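Local coordinates for protein endoglucanase (Komagataeibacter sucrofermentans, PDB 6VC5) that probably hydrolyses internal beta-1,4-glucosidic linkages in cellulose and related beta-glucans, as a glycoside hydrolase of family 8, at residues Leu152-Phe166 with Trp174-Gly188. Residues are numbered along the deposited sequence; the frame is centred on the assembly and turned at random.
Sequences LNLSYYVMPSLMQAF and WTKVMGDGLQIIAKG
An antiparallel helix hairpin of the (alpha/alpha)6 barrel of family 8 glycoside hydrolases packs helix 159-169 against helix 172-187; the axes of 159-166 and 174-187 come within 9.6 Å and run at 156° to each other. Near the turn, A165 CB lies over the face of the W174 indole, 3.7 Å from the centroid of its five-membered ring, a CH-pi contact. L162 CD2 reaches the six-membered ring of the same indole obliquely, 3.3 Å from W174 CZ3, and V123 and L124 of helix 110-126 also touch this side chain. With an alanine at W174, A165 CB and L162 CD2 would probably lose their aromatic partner, and a gap is likely to open toward helix 110-126. M178 is a knob in a hole formed by M159, L162, M163 and F166; its chain runs extended to SD, then bends (chi3 -80°), bringing CE to 3.7 Å from L162 O. T175 OG1 sits over one face of the F166 ring, offset toward its rim. The absent side chain of G181 lets Y157 CE1 approach G181 CA at 3.7 Å; a CB there would clash with the ring. L154 CD2 packs on I184 and I185. Y157 OH accepts from L137 N and donates to a water at 2.7 Å, which donates to V177 O.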
# COMPACT_ATOMS: atom_id res chain seq x y z
N LEU A 152 1.96 -3.63 13.72
CA LEU A 152 2.32 -2.91 12.51
C LEU A 152 1.94 -3.73 11.29
O LEU A 152 1.99 -4.97 11.31
CB LEU A 152 3.83 -2.61 12.47
CG LEU A 152 4.44 -1.89 13.67
CD1 LEU A 152 5.95 -1.70 13.45
CD2 LEU A 152 3.75 -0.55 13.88
N ASN A 153 1.56 -3.04 10.23
CA ASN A 153 1.40 -3.67 8.92
C ASN A 153 2.54 -3.14 8.07
O ASN A 153 2.55 -1.96 7.71
CB ASN A 153 0.04 -3.34 8.34
CG ASN A 153 -0.28 -4.18 7.14
OD1 ASN A 153 0.56 -4.35 6.26
ND2 ASN A 153 -1.49 -4.74 7.10
N LEU A 154 3.52 -4.01 7.76
CA LEU A 154 4.71 -3.53 7.05
C LEU A 154 4.37 -3.08 5.64
O LEU A 154 5.05 -2.21 5.08
CB LEU A 154 5.78 -4.63 7.06
CG LEU A 154 6.28 -5.02 8.46
CD1 LEU A 154 7.27 -6.18 8.37
CD2 LEU A 154 6.89 -3.82 9.16
N SER A 155 3.31 -3.63 5.04
CA SER A 155 2.88 -3.19 3.72
C SER A 155 2.27 -1.80 3.72
O SER A 155 2.02 -1.25 2.65
CB SER A 155 1.87 -4.17 3.11
OG SER A 155 0.57 -4.01 3.68
N TYR A 156 2.02 -1.21 4.90
CA TYR A 156 1.55 0.17 4.92
C TYR A 156 2.69 1.16 4.82
O TYR A 156 2.44 2.37 4.71
CB TYR A 156 0.70 0.46 6.16
CG TYR A 156 -0.68 -0.18 6.20
CD1 TYR A 156 -1.02 -1.24 5.36
CD2 TYR A 156 -1.64 0.26 7.10
CE1 TYR A 156 -2.28 -1.85 5.42
CE2 TYR A 156 -2.89 -0.33 7.17
CZ TYR A 156 -3.21 -1.38 6.34
OH TYR A 156 -4.46 -1.95 6.42
N TYR A 157 3.94 0.69 4.87
CA TYR A 157 5.11 1.53 4.58
C TYR A 157 5.17 1.70 3.06
O TYR A 157 5.92 1.02 2.35
CB TYR A 157 6.38 0.90 5.12
CG TYR A 157 6.61 1.11 6.60
CD1 TYR A 157 7.48 2.09 7.05
CD2 TYR A 157 5.97 0.30 7.53
CE1 TYR A 157 7.71 2.27 8.41
CE2 TYR A 157 6.19 0.48 8.89
CZ TYR A 157 7.06 1.46 9.32
OH TYR A 157 7.28 1.62 10.67
N VAL A 158 4.34 2.60 2.56
CA VAL A 158 4.29 2.90 1.14
C VAL A 158 5.53 3.74 0.85
O VAL A 158 5.48 4.98 0.85
CB VAL A 158 2.97 3.61 0.78
CG1 VAL A 158 2.89 3.93 -0.72
CG2 VAL A 158 1.77 2.76 1.21
N MET A 159 6.65 3.07 0.62
CA MET A 159 7.94 3.76 0.63
C MET A 159 8.04 4.92 -0.36
O MET A 159 8.58 5.96 0.03
CB MET A 159 9.09 2.75 0.53
CG MET A 159 9.28 1.88 1.79
SD MET A 159 9.75 2.80 3.30
CE MET A 159 10.42 1.47 4.34
N PRO A 160 7.54 4.83 -1.60
CA PRO A 160 7.61 6.01 -2.49
C PRO A 160 6.83 7.20 -1.97
O PRO A 160 7.13 8.35 -2.32
CB PRO A 160 7.00 5.51 -3.80
CG PRO A 160 7.23 4.01 -3.75
CD PRO A 160 7.09 3.62 -2.32
N SER A 161 5.80 6.96 -1.14
CA SER A 161 5.07 8.07 -0.55
C SER A 161 5.85 8.72 0.58
O SER A 161 5.83 9.95 0.73
CB SER A 161 3.71 7.60 -0.06
OG SER A 161 2.94 8.72 0.32
N LEU A 162 6.52 7.91 1.41
CA LEU A 162 7.39 8.47 2.45
C LEU A 162 8.52 9.28 1.84
O LEU A 162 8.89 10.34 2.37
CB LEU A 162 7.92 7.36 3.35
CG LEU A 162 6.88 6.50 4.07
CD1 LEU A 162 7.57 5.50 4.99
CD2 LEU A 162 5.92 7.36 4.85
N MET A 163 9.09 8.81 0.72
CA MET A 163 10.14 9.56 0.04
C MET A 163 9.60 10.88 -0.48
O MET A 163 10.29 11.91 -0.43
CB MET A 163 10.68 8.73 -1.13
CG MET A 163 11.19 7.32 -0.79
SD MET A 163 12.31 6.66 -2.05
CE MET A 163 11.27 6.42 -3.47
N GLN A 164 8.38 10.87 -1.02
CA GLN A 164 7.77 12.10 -1.49
C GLN A 164 7.56 13.08 -0.34
O GLN A 164 7.76 14.29 -0.50
CB GLN A 164 6.44 11.80 -2.18
CG GLN A 164 5.73 13.02 -2.72
CD GLN A 164 6.48 13.68 -3.86
OE1 GLN A 164 6.72 14.89 -3.84
NE2 GLN A 164 6.86 12.89 -4.85
N ALA A 165 7.12 12.58 0.82
CA ALA A 165 6.91 13.46 1.97
C ALA A 165 8.21 14.15 2.37
O ALA A 165 8.22 15.35 2.69
CB ALA A 165 6.34 12.65 3.13
N PHE A 166 9.33 13.42 2.34
CA PHE A 166 10.61 14.05 2.64
C PHE A 166 11.00 15.08 1.59
O PHE A 166 11.53 16.15 1.92
CB PHE A 166 11.72 13.00 2.77
CG PHE A 166 13.06 13.60 3.07
CD1 PHE A 166 13.28 14.17 4.31
CD2 PHE A 166 14.06 13.62 2.12
CE1 PHE A 166 14.51 14.75 4.61
CE2 PHE A 166 15.29 14.20 2.41
CZ PHE A 166 15.51 14.76 3.66
N TRP A 174 10.96 12.12 8.67
CA TRP A 174 10.59 11.18 7.62
C TRP A 174 11.74 10.24 7.30
O TRP A 174 11.53 9.04 7.06
CB TRP A 174 10.12 11.92 6.36
CG TRP A 174 8.73 12.47 6.48
CD1 TRP A 174 8.37 13.78 6.46
CD2 TRP A 174 7.51 11.73 6.64
NE1 TRP A 174 7.01 13.91 6.58
CE2 TRP A 174 6.46 12.66 6.70
CE3 TRP A 174 7.22 10.37 6.74
CZ2 TRP A 174 5.12 12.28 6.85
CZ3 TRP A 174 5.89 9.99 6.89
CH2 TRP A 174 4.86 10.94 6.94
N THR A 175 12.97 10.76 7.32
CA THR A 175 14.15 9.91 7.13
C THR A 175 14.25 8.86 8.23
O THR A 175 14.56 7.70 7.95
CB THR A 175 15.40 10.79 7.10
OG1 THR A 175 15.24 11.80 6.10
CG2 THR A 175 16.63 9.96 6.78
N LYS A 176 13.94 9.25 9.47
CA LYS A 176 14.01 8.31 10.58
C LYS A 176 12.93 7.24 10.47
O LYS A 176 13.19 6.06 10.72
CB LYS A 176 13.89 9.05 11.91
CG LYS A 176 14.06 8.15 13.13
CD LYS A 176 14.01 8.95 14.43
CE LYS A 176 14.66 8.18 15.57
NZ LYS A 176 13.80 7.06 16.07
N VAL A 177 11.71 7.63 10.07
CA VAL A 177 10.64 6.66 9.89
C VAL A 177 11.01 5.63 8.83
O VAL A 177 10.82 4.42 9.01
CB VAL A 177 9.31 7.36 9.56
CG1 VAL A 177 8.25 6.32 9.16
CG2 VAL A 177 8.84 8.17 10.74
N MET A 178 11.54 6.10 7.69
CA MET A 178 11.94 5.20 6.60
C MET A 178 13.07 4.28 7.04
O MET A 178 13.04 3.08 6.78
CB MET A 178 12.37 6.02 5.38
CG MET A 178 11.23 6.49 4.46
SD MET A 178 11.78 7.41 2.98
CE MET A 178 12.07 9.05 3.66
N GLY A 179 14.09 4.85 7.69
CA GLY A 179 15.25 4.05 8.07
C GLY A 179 14.93 3.04 9.16
O GLY A 179 15.41 1.91 9.13
N ASP A 180 14.12 3.44 10.14
CA ASP A 180 13.67 2.47 11.13
C ASP A 180 12.77 1.42 10.50
O ASP A 180 12.82 0.25 10.90
CB ASP A 180 12.95 3.17 12.28
CG ASP A 180 13.88 4.02 13.15
OD1 ASP A 180 15.12 3.92 12.97
OD2 ASP A 180 13.38 4.79 14.00
N GLY A 181 11.96 1.82 9.51
CA GLY A 181 11.13 0.85 8.81
C GLY A 181 11.94 -0.24 8.14
O GLY A 181 11.60 -1.42 8.21
N LEU A 182 13.05 0.14 7.49
CA LEU A 182 13.93 -0.85 6.87
C LEU A 182 14.54 -1.78 7.92
O LEU A 182 14.67 -2.98 7.68
CB LEU A 182 15.04 -0.14 6.09
CG LEU A 182 14.55 0.58 4.83
CD1 LEU A 182 15.65 1.45 4.23
CD2 LEU A 182 14.07 -0.44 3.82
N GLN A 183 14.92 -1.23 9.08
CA GLN A 183 15.44 -2.06 10.16
C GLN A 183 14.38 -3.03 10.66
O GLN A 183 14.67 -4.21 10.90
CB GLN A 183 15.89 -1.17 11.32
CG GLN A 183 17.14 -0.36 11.04
CD GLN A 183 17.60 0.40 12.26
OE1 GLN A 183 18.26 1.44 12.15
NE2 GLN A 183 17.26 -0.11 13.44
N ILE A 184 13.14 -2.56 10.81
CA ILE A 184 12.06 -3.42 11.28
C ILE A 184 11.75 -4.52 10.27
O ILE A 184 11.52 -5.68 10.64
CB ILE A 184 10.82 -2.57 11.60
CG1 ILE A 184 11.06 -1.73 12.85
CG2 ILE A 184 9.58 -3.45 11.73
CD1 ILE A 184 10.20 -0.48 12.93
N ILE A 185 11.73 -4.17 8.98
CA ILE A 185 11.47 -5.17 7.94
C ILE A 185 12.57 -6.22 7.90
O ILE A 185 12.30 -7.42 7.74
CB ILE A 185 11.26 -4.51 6.57
CG1 ILE A 185 9.94 -3.73 6.55
CG2 ILE A 185 11.29 -5.55 5.46
CD1 ILE A 185 9.81 -2.79 5.36
N ALA A 186 13.83 -5.80 8.03
CA ALA A 186 14.93 -6.76 8.03
C ALA A 186 14.79 -7.76 9.18
O ALA A 186 15.01 -8.96 9.00
CB ALA A 186 16.26 -6.02 8.12
N LYS A 187 14.38 -7.28 10.36
CA LYS A 187 14.33 -8.14 11.54
C LYS A 187 13.04 -8.93 11.64
O LYS A 187 13.05 -10.07 12.12
CB LYS A 187 14.52 -7.32 12.81
CG LYS A 187 14.66 -8.20 14.03
CD LYS A 187 14.62 -7.41 15.30
CE LYS A 187 15.25 -8.21 16.43
NZ LYS A 187 14.79 -9.63 16.42
N GLY A 188 11.92 -8.34 11.23
CA GLY A 188 10.62 -8.96 11.40
C GLY A 188 10.29 -9.92 10.28
O GLY A 188 9.30 -9.74 9.56
O HOH W 1 9.51 3.15 11.08